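Local coordinates for pirin family protein (Acinetobacter baumannii, PDB 6D0P) that probably acts as an iron-dependent quercetin 2,3-dioxygenase of the pirin family, binding a single metal ion per subunit in a cupin fold, at residues 16-19 with 23-26. Residues are numbered along the deposited sequence; the frame is centred on the assembly and turned at random.
Sequences MHWV and FPVY
Met-16, a selenomethionine, lays CB over one face of the Tyr-26 ring, 3.9 Å from the ring centroid, a CH-pi contact. Its CG lies anti to the backbone N (chi1 -172°), and in one of its two conformers bends further along the chain bring SE to 3.7 Å from Pro-24 CB. Lys-226 adds a cation-pi contact to Tyr-26. At His-17 the antiparallel pairing with Val-25 is hydrogen-bonded: His-17 N to Val-25 O and Val-25 N to His-17 O both measure 2.9 Å and are nearly straight. Both side chains leave on the face that also carries Val-19 and Phe-23, and Val-25 CG2 sits over one face of the imidazole, 3.5 Å from His-17 CE1. At the non-hydrogen-bonded Trp-18/Pro-24 pair backbone N and O face away from the partner strand, which suits a proline, lacking an N-H. The side chains meet instead: Pro-24 CB stands 3.7 Å from the centroid of the six-membered ring of Trp-18, only 9° off the normal, and in that same conformer Met-16 SE shares this indole face. Val-19 N reaches Phe-23 O at 2.9 Å, nearly straight, whereas the return bond from Phe-23 N to Val-19 O is longer and bent to 135°. Val-19 O also lies at the edge of the Phe-23 ring. This hairpin ends the sheet at strand 17-19; backbone bonds fix its register, the Val-19/Phe-23 end lies near the manganese ligand Glu-110, and CH-pi contacts pack the rest.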
HETATM    1  N   MSE A  16       1.165 -17.041  -4.799  0.70 19.19           N
HETATM    2  CA  MSE A  16       1.375 -15.877  -5.691  0.70 18.79           C
HETATM    3  C   MSE A  16       0.481 -15.878  -6.900  0.70 18.69           C
HETATM    4  O   MSE A  16       0.123 -16.934  -7.427  0.70 18.95           O
HETATM    5  CB  MSE A  16       2.837 -15.909  -6.166  0.70 19.34           C
HETATM    6  CG  MSE A  16       3.296 -14.667  -6.946  0.70 20.66           C
HETATM    7 SE   MSE A  16       3.185 -15.039  -8.882  0.70 22.70          SE
HETATM    8  CE  MSE A  16       4.966 -15.868  -9.052  0.70 21.84           C
ATOM      9  N   HIS A  17       0.104 -14.688  -7.351  1.00 17.69           N
ATOM     10  CA  HIS A  17      -0.649 -14.539  -8.603  1.00 17.71           C
ATOM     11  C   HIS A  17       0.002 -13.383  -9.369  1.00 16.46           C
ATOM     12  O   HIS A  17       0.660 -12.513  -8.766  1.00 14.84           O
ATOM     13  CB  HIS A  17      -2.159 -14.341  -8.390  1.00 18.71           C
ATOM     14  CG  HIS A  17      -2.541 -12.982  -7.929  1.00 18.20           C
ATOM     15  ND1 HIS A  17      -2.579 -12.631  -6.593  1.00 18.12           N
ATOM     16  CD2 HIS A  17      -2.937 -11.891  -8.619  1.00 18.83           C
ATOM     17  CE1 HIS A  17      -2.928 -11.366  -6.492  1.00 19.26           C
ATOM     18  NE2 HIS A  17      -3.169 -10.896  -7.722  1.00 18.54           N
ATOM     19  N   TRP A  18      -0.217 -13.368 -10.674  1.00 15.79           N
ATOM     20  CA  TRP A  18       0.353 -12.366 -11.538  1.00 15.68           C
ATOM     21  C   TRP A  18      -0.649 -11.258 -11.846  1.00 16.20           C
ATOM     22  O   TRP A  18      -1.820 -11.542 -12.164  1.00 15.31           O
ATOM     23  CB  TRP A  18       0.828 -13.013 -12.847  1.00 16.72           C
ATOM     24  CG  TRP A  18       2.091 -13.799 -12.719  1.00 17.12           C
ATOM     25  CD1 TRP A  18       2.227 -15.124 -12.419  1.00 19.15           C
ATOM     26  CD2 TRP A  18       3.422 -13.283 -12.868  1.00 17.63           C
ATOM     27  NE1 TRP A  18       3.552 -15.472 -12.397  1.00 19.47           N
ATOM     28  CE2 TRP A  18       4.310 -14.360 -12.654  1.00 18.47           C
ATOM     29  CE3 TRP A  18       3.951 -12.023 -13.166  1.00 16.62           C
ATOM     30  CZ2 TRP A  18       5.701 -14.209 -12.725  1.00 18.86           C
ATOM     31  CZ3 TRP A  18       5.327 -11.886 -13.251  1.00 17.47           C
ATOM     32  CH2 TRP A  18       6.180 -12.962 -13.036  1.00 17.66           C
ATOM     33  N   VAL A  19      -0.159 -10.027 -11.713  1.00 15.03           N
ATOM     34  CA  VAL A  19      -0.836  -8.852 -12.213  1.00 16.70           C
ATOM     35  C   VAL A  19      -0.035  -8.464 -13.464  1.00 17.10           C
ATOM     36  O   VAL A  19       1.136  -8.056 -13.373  1.00 16.46           O
ATOM     37  CB  VAL A  19      -0.915  -7.738 -11.152  1.00 17.86           C
ATOM     38  CG1 VAL A  19      -1.483  -6.451 -11.730  1.00 20.29           C
ATOM     39  CG2 VAL A  19      -1.733  -8.187  -9.951  1.00 17.94           C
ATOM     40  N   PHE A  23       4.146  -8.121 -12.447  1.00 15.75           N
ATOM     41  CA  PHE A  23       3.959  -8.002 -10.988  1.00 15.76           C
ATOM     42  C   PHE A  23       3.542  -9.347 -10.379  1.00 15.52           C
ATOM     43  O   PHE A  23       2.375  -9.649 -10.341  1.00 15.24           O
ATOM     44  CB  PHE A  23       2.929  -6.918 -10.658  1.00 16.89           C
ATOM     45  CG  PHE A  23       3.273  -5.564 -11.222  1.00 18.77           C
ATOM     46  CD1 PHE A  23       4.132  -4.709 -10.559  1.00 22.05           C
ATOM     47  CD2 PHE A  23       2.742  -5.148 -12.426  1.00 19.88           C
ATOM     48  CE1 PHE A  23       4.451  -3.465 -11.092  1.00 23.31           C
ATOM     49  CE2 PHE A  23       3.063  -3.910 -12.961  1.00 21.84           C
ATOM     50  CZ  PHE A  23       3.930  -3.075 -12.301  1.00 22.40           C
ATOM     51  N   PRO A  24       4.509 -10.134  -9.901  1.00 14.60           N
ATOM     52  CA  PRO A  24       4.249 -11.404  -9.238  1.00 14.78           C
ATOM     53  C   PRO A  24       3.990 -11.086  -7.768  1.00 14.66           C
ATOM     54  O   PRO A  24       4.943 -10.833  -7.040  1.00 15.17           O
ATOM     55  CB  PRO A  24       5.519 -12.216  -9.460  1.00 15.14           C
ATOM     56  CG  PRO A  24       6.615 -11.193  -9.529  1.00 15.23           C
ATOM     57  CD  PRO A  24       5.962  -9.911 -10.035  1.00 15.10           C
ATOM     58  N   VAL A  25       2.722 -11.084  -7.367  1.00 14.10           N
ATOM     59  CA  VAL A  25       2.357 -10.583  -6.050  1.00 14.23           C
ATOM     60  C   VAL A  25       1.670 -11.644  -5.179  1.00 14.18           C
ATOM     61  O   VAL A  25       1.050 -12.593  -5.650  1.00 14.65           O
ATOM     62  CB  VAL A  25       1.431  -9.361  -6.187  1.00 14.84           C
ATOM     63  CG1 VAL A  25       2.127  -8.187  -6.862  1.00 15.53           C
ATOM     64  CG2 VAL A  25       0.146  -9.710  -6.928  1.00 15.83           C
ATOM     65  N   TYR A  26       1.752 -11.383  -3.878  1.00 13.85           N
ATOM     66  CA  TYR A  26       1.042 -12.106  -2.845  1.00 13.72           C
ATOM     67  C   TYR A  26       0.044 -11.101  -2.276  1.00 13.36           C
ATOM     68  O   TYR A  26       0.463 -10.037  -1.756  1.00 12.98           O
ATOM     69  CB  TYR A  26       1.989 -12.579  -1.738  1.00 14.56           C
ATOM     70  CG  TYR A  26       3.054 -13.531  -2.211  1.00 16.00           C
ATOM     71  CD1 TYR A  26       4.225 -13.072  -2.801  1.00 17.21           C
ATOM     72  CD2 TYR A  26       2.846 -14.896  -2.159  1.00 17.28           C
ATOM     73  CE1 TYR A  26       5.191 -13.952  -3.277  1.00 17.40           C
ATOM     74  CE2 TYR A  26       3.789 -15.787  -2.642  1.00 18.27           C
ATOM     75  CZ  TYR A  26       4.975 -15.319  -3.171  1.00 18.75           C
ATOM     76  OH  TYR A  26       5.885 -16.223  -3.634  1.00 19.79           O
TER